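Local coordinates for protein polyketide synthase/nonribosomal peptide synthetase hybrid RzxB (Pseudomonas fluorescens, PDB 5IL6) that probably dehydrates beta-hydroxyacyl intermediates bound to the acyl carrier protein, through its dehydratase domain, during assembly of the polyketide rhizoxin, at residues 237-243 against 274-278; 56-61 against 80-85. All coordinates share one frame; numbering follows the deposited sequence.

Contact 1 of 2, residues 237-243 against 274-278; sequences CVLLADC and CCAIL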
loop_
_atom_site.group_PDB
_atom_site.type_symbol
_atom_site.label_atom_id
_atom_site.label_comp_id
_atom_site.label_asym_id
_atom_site.label_seq_id
_atom_site.Cartn_x
_atom_site.Cartn_y
_atom_site.Cartn_z
ATOM N N CYS A 237 2.448 -6.080 7.219
ATOM C CA CYS A 237 2.180 -4.649 7.323
ATOM C C CYS A 237 1.642 -4.405 8.723
ATOM O O CYS A 237 0.560 -4.891 9.068
ATOM C CB CYS A 237 1.186 -4.169 6.270
ATOM S SG CYS A 237 0.871 -2.391 6.373
ATOM N N VAL A 238 2.393 -3.665 9.530
ATOM C CA VAL A 238 2.024 -3.388 10.914
ATOM C C VAL A 238 1.655 -1.918 11.021
ATOM O O VAL A 238 2.449 -1.043 10.655
ATOM C CB VAL A 238 3.155 -3.746 11.889
ATOM C CG1 VAL A 238 2.756 -3.382 13.310
ATOM C CG2 VAL A 238 3.492 -5.228 11.790
ATOM N N LEU A 239 0.449 -1.649 11.511
ATOM C CA LEU A 239 -0.027 -0.289 11.733
ATOM C C LEU A 239 0.025 -0.007 13.231
ATOM O O LEU A 239 -0.809 -0.505 13.995
ATOM C CB LEU A 239 -1.439 -0.114 11.180
ATOM C CG LEU A 239 -2.045 1.285 11.297
ATOM C CD1 LEU A 239 -1.247 2.297 10.485
ATOM C CD2 LEU A 239 -3.499 1.267 10.848
ATOM N N LEU A 240 1.010 0.788 13.646
ATOM C CA LEU A 240 1.236 1.104 15.052
ATOM C C LEU A 240 0.422 2.294 15.540
ATOM O O LEU A 240 -0.030 2.301 16.689
ATOM C CB LEU A 240 2.725 1.360 15.286
ATOM C CG LEU A 240 3.544 0.075 15.272
ATOM C CD1 LEU A 240 4.972 0.299 14.823
ATOM C CD2 LEU A 240 3.516 -0.479 16.685
ATOM N N ALA A 241 0.235 3.302 14.697
ATOM C CA ALA A 241 -0.439 4.520 15.118
ATOM C C ALA A 241 -0.915 5.255 13.877
ATOM O O ALA A 241 -0.499 4.957 12.755
ATOM C CB ALA A 241 0.487 5.404 15.960
ATOM N N ASP A 242 -1.804 6.221 14.094
ATOM C CA ASP A 242 -2.265 7.058 12.997
ATOM C C ASP A 242 -1.086 7.786 12.367
ATOM O O ASP A 242 -0.194 8.280 13.063
ATOM C CB ASP A 242 -3.307 8.059 13.495
ATOM C CG ASP A 242 -4.581 7.387 13.966
ATOM O OD1 ASP A 242 -4.826 6.229 13.567
ATOM O OD2 ASP A 242 -5.337 8.017 14.734
ATOM N N CYS A 243 -1.085 7.848 11.044
ATOM C CA CYS A 243 0.018 8.450 10.309
ATOM C C CYS A 243 -0.324 9.880 9.923
ATOM O O CYS A 243 -1.394 10.111 9.346
ATOM C CB CYS A 243 0.333 7.635 9.059
ATOM S SG CYS A 243 0.815 5.927 9.407
ATOM N N CYS A 274 7.834 5.793 14.954
ATOM C CA CYS A 274 7.406 4.789 13.993
ATOM C C CYS A 274 5.888 4.657 14.005
ATOM O O CYS A 274 5.282 4.412 15.052
ATOM C CB CYS A 274 8.045 3.439 14.298
ATOM S SG CYS A 274 7.667 2.219 13.027
ATOM N N CYS A 275 5.274 4.819 12.834
ATOM C CA CYS A 275 3.831 4.688 12.687
ATOM C C CYS A 275 3.408 3.437 11.935
ATOM O O CYS A 275 2.309 2.934 12.175
ATOM C CB CYS A 275 3.259 5.916 11.967
ATOM S SG CYS A 275 3.442 7.454 12.894
ATOM N N ALA A 276 4.248 2.918 11.043
ATOM C CA ALA A 276 3.902 1.715 10.299
ATOM C C ALA A 276 5.177 1.035 9.824
ATOM O O ALA A 276 6.203 1.686 9.610
ATOM C CB ALA A 276 2.995 2.034 9.108
ATOM N N ILE A 277 5.089 -0.283 9.648
ATOM C CA ILE A 277 6.218 -1.107 9.234
ATOM C C ILE A 277 5.748 -2.045 8.132
ATOM O O ILE A 277 4.684 -2.662 8.247
ATOM C CB ILE A 277 6.799 -1.917 10.409
ATOM C CG1 ILE A 277 7.348 -0.979 11.485
ATOM C CG2 ILE A 277 7.893 -2.868 9.920
ATOM C CD1 ILE A 277 7.718 -1.684 12.774
ATOM N N LEU A 278 6.536 -2.141 7.063
ATOM C CA LEU A 278 6.317 -3.112 5.995
ATOM C C LEU A 278 7.554 -3.991 5.893
ATOM O O LEU A 278 8.640 -3.500 5.564
ATOM C CB LEU A 278 6.047 -2.426 4.655
ATOM C CG LEU A 278 4.669 -1.803 4.424
ATOM C CD1 LEU A 278 4.503 -0.514 5.204
ATOM C CD2 LEU A 278 4.462 -1.563 2.938
#
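The carbonyl oxygen of C275 accepts two backbone N-H groups where the strand of 237-239 gives way to a turn. L240 N lies 2.9 Å from C275 O but 36° above the carbonyl plane, whereas A241 N approaches in that plane, on a lone pair, at a longer 3.3 Å. Further along, V238 and I277 form a regular antiparallel hydrogen-bonded pair, with V238 N 2.8 Å from I277 O and nearly straight at 170°. Beyond the turn, C243 SG, beside its own backbone N (chi1 -60°), rests 3.5 Å from C275 CB; the small sulfur can lie close against the neighbouring CB. L240 and I277 cross obliquely, their CD1 methyls 4.0 Å apart, and L240 CD1 also meets C274 SG at 3.8 Å. V137 covers V238 and L240, while C237 and L278 share the other face with A276 and L239, where helices 53-67 and 204-212 pack. L267 of the next strand stands opposite two residues of strand 274-284, C275 and A276, a classic beta bulge. With two donors on C275 O and apolar groups around it, the chain can leave the sheet while its turning peptides still have a hydrogen-bond acceptor.

Contact 2 of 2, residues 56-61 against 80-85; sequences MIVMIQ and ISDLSW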
loop_
_atom_site.group_PDB
_atom_site.type_symbol
_atom_site.label_atom_id
_atom_site.label_comp_id
_atom_site.label_asym_id
_atom_site.label_seq_id
_atom_site.Cartn_x
_atom_site.Cartn_y
_atom_site.Cartn_z
ATOM N N MET A 56 -5.453 -1.440 -1.395
ATOM C CA MET A 56 -6.050 -2.663 -0.877
ATOM C C MET A 56 -5.598 -2.934 0.552
ATOM O O MET A 56 -6.371 -3.464 1.355
ATOM C CB MET A 56 -5.702 -3.836 -1.788
ATOM C CG MET A 56 -6.284 -3.682 -3.183
ATOM S SD MET A 56 -6.076 -5.137 -4.217
ATOM C CE MET A 56 -6.287 -4.411 -5.840
ATOM N N ILE A 57 -4.368 -2.550 0.899
ATOM C CA ILE A 57 -3.922 -2.649 2.287
ATOM C C ILE A 57 -4.788 -1.768 3.178
ATOM O O ILE A 57 -5.209 -2.174 4.267
ATOM C CB ILE A 57 -2.433 -2.275 2.399
ATOM C CG1 ILE A 57 -1.567 -3.364 1.760
ATOM C CG2 ILE A 57 -2.035 -2.044 3.859
ATOM C CD1 ILE A 57 -0.103 -2.994 1.629
ATOM N N VAL A 58 -5.047 -0.537 2.734
ATOM C CA VAL A 58 -5.880 0.374 3.513
ATOM C C VAL A 58 -7.288 -0.187 3.657
ATOM O O VAL A 58 -7.925 -0.048 4.706
ATOM C CB VAL A 58 -5.889 1.770 2.860
ATOM C CG1 VAL A 58 -6.901 2.683 3.545
ATOM C CG2 VAL A 58 -4.495 2.381 2.905
ATOM N N MET A 59 -7.798 -0.822 2.603
ATOM C CA MET A 59 -9.129 -1.410 2.676
ATOM C C MET A 59 -9.183 -2.519 3.716
ATOM O O MET A 59 -10.170 -2.645 4.450
ATOM C CB MET A 59 -9.527 -1.930 1.300
ATOM C CG MET A 59 -10.958 -2.436 1.193
ATOM S SD MET A 59 -11.376 -3.019 -0.465
ATOM C CE MET A 59 -10.506 -1.829 -1.484
ATOM N N ILE A 60 -8.133 -3.336 3.795
ATOM C CA ILE A 60 -8.077 -4.377 4.815
ATOM C C ILE A 60 -8.042 -3.752 6.201
ATOM O O ILE A 60 -8.736 -4.204 7.121
ATOM C CB ILE A 60 -6.861 -5.291 4.578
ATOM C CG1 ILE A 60 -7.015 -6.027 3.244
ATOM C CG2 ILE A 60 -6.704 -6.289 5.725
ATOM C CD1 ILE A 60 -5.785 -6.805 2.815
ATOM N N GLN A 61 -7.235 -2.702 6.374
ATOM C CA GLN A 61 -7.154 -2.031 7.666
ATOM C C GLN A 61 -8.504 -1.443 8.065
ATOM O O GLN A 61 -8.926 -1.565 9.221
ATOM C CB GLN A 61 -6.081 -0.943 7.621
ATOM C CG GLN A 61 -4.666 -1.487 7.448
ATOM C CD GLN A 61 -3.653 -0.413 7.100
ATOM O OE1 GLN A 61 -4.010 0.667 6.631
ATOM N NE2 GLN A 61 -2.379 -0.706 7.333
ATOM N N ILE A 80 -1.195 -7.186 9.323
ATOM C CA ILE A 80 -1.581 -7.909 8.120
ATOM C C ILE A 80 -0.376 -8.730 7.686
ATOM O O ILE A 80 0.742 -8.208 7.620
ATOM C CB ILE A 80 -2.040 -6.948 7.009
ATOM C CG1 ILE A 80 -3.259 -6.145 7.479
ATOM C CG2 ILE A 80 -2.353 -7.714 5.727
ATOM C CD1 ILE A 80 -3.609 -4.971 6.582
ATOM N N SER A 81 -0.598 -10.013 7.413
ATOM C CA SER A 81 0.489 -10.950 7.173
ATOM C C SER A 81 0.228 -11.763 5.913
ATOM O O SER A 81 -0.920 -12.062 5.571
ATOM C CB SER A 81 0.670 -11.902 8.361
ATOM O OG SER A 81 1.009 -11.192 9.539
ATOM N N ASP A 82 1.318 -12.121 5.235
ATOM C CA ASP A 82 1.276 -13.006 4.073
ATOM C C ASP A 82 0.248 -12.524 3.054
ATOM O O ASP A 82 -0.623 -13.270 2.602
ATOM C CB ASP A 82 0.994 -14.445 4.496
ATOM C CG ASP A 82 2.101 -15.024 5.346
ATOM O OD1 ASP A 82 3.219 -14.467 5.324
ATOM O OD2 ASP A 82 1.857 -16.039 6.031
ATOM N N LEU A 83 0.363 -11.254 2.695
ATOM C CA LEU A 83 -0.500 -10.660 1.689
ATOM C C LEU A 83 0.078 -10.926 0.309
ATOM O O LEU A 83 1.296 -10.900 0.116
ATOM C CB LEU A 83 -0.648 -9.157 1.929
ATOM C CG LEU A 83 -1.487 -8.339 0.941
ATOM C CD1 LEU A 83 -2.049 -7.122 1.653
ATOM C CD2 LEU A 83 -0.686 -7.893 -0.280
ATOM N N SER A 84 -0.803 -11.197 -0.645
ATOM C CA SER A 84 -0.412 -11.337 -2.037
ATOM C C SER A 84 -1.371 -10.540 -2.904
ATOM O O SER A 84 -2.586 -10.576 -2.696
ATOM C CB SER A 84 -0.409 -12.809 -2.470
ATOM O OG SER A 84 -1.582 -13.463 -2.030
ATOM N N TRP A 85 -0.813 -9.812 -3.865
ATOM C CA TRP A 85 -1.591 -9.147 -4.898
ATOM C C TRP A 85 -1.631 -10.051 -6.118
ATOM O O TRP A 85 -0.591 -10.553 -6.556
ATOM C CB TRP A 85 -0.987 -7.796 -5.282
ATOM C CG TRP A 85 -1.141 -6.713 -4.264
ATOM C CD1 TRP A 85 -2.238 -5.929 -4.063
ATOM C CD2 TRP A 85 -0.154 -6.271 -3.324
ATOM N NE1 TRP A 85 -2.000 -5.031 -3.051
ATOM C CE2 TRP A 85 -0.727 -5.220 -2.581
ATOM C CE3 TRP A 85 1.157 -6.665 -3.038
ATOM C CZ2 TRP A 85 -0.035 -4.561 -1.567
ATOM C CZ3 TRP A 85 1.841 -6.008 -2.031
ATOM C CH2 TRP A 85 1.244 -4.968 -1.308
#
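I60 CG2 and I80 CD1 meet at 3.5 Å, tighter than usual for two methyl groups. The same CD1 also lies 3.7 Å from Q61 CG, so the aliphatic part of the glutamine serves as apolar surface. One helical turn before Q61, I57 has its CG2 near I80 as well and reaches further along the other segment: its CG1 is 3.8 Å from L83 CD1, and its CD1 comes to the edge of the W85 ring, 3.6 Å from CZ2. With CG1 beside the backbone N (chi1 -70°) and the chain extended beyond it, I57 CD1 reaches that edge. L83 CD1 touches both I57 and I60, lying 3.9 Å from I60 CD1. Branched aliphatic residues suit this position because each offers methyls in more than one direction. M56 adds a Met-aromatic contact: its extended chain brings SD to the indole edge, in the ring plane and 3.9 Å from W85 CD1.

This is the hotdog arrangement, in which a long helix is wrapped by a strongly curved antiparallel sheet; helix 53-67 is the sausage here, and strand 77-85 turns a corner at D82 as it bends around it. L83 lies inside that bend, with its CD2 over the centre of the W85 ring, 3.3 Å above the plane. Its CG stands anti to the backbone N (chi1 178°), which helps leave one methyl for the helix and the other for the indole. W85 NE1 also makes a weak hydrogen bond to G53 O. Farther out, A130 of strand 124-135 lies beside I80 and L83, and L234 and C237 of strand 230-239 touch I57. At the exposed corner, the carboxylate of D82 forms a salt bridge with R131.

Overall arrangement
Along the chain, both segments of contact 2 come first and those of contact 1 follow; their centres lie 13 Å apart. They belong to the two different hotdog halves of the chain, but meet where strand 77-85 pairs with strand 230-239: C237 N probably donates a hydrogen bond to I80 O at 2.8 Å. The sulfur of C237 also packs against I57 and Q61 of helix 53-67, so the first hotdog's helix reaches the second one's strand. From there the antiparallel pairing passes on to strand 274-284. This continuity joins the two halves into a double hotdog within a single chain, the architecture expected of polyketide synthase dehydratase domains.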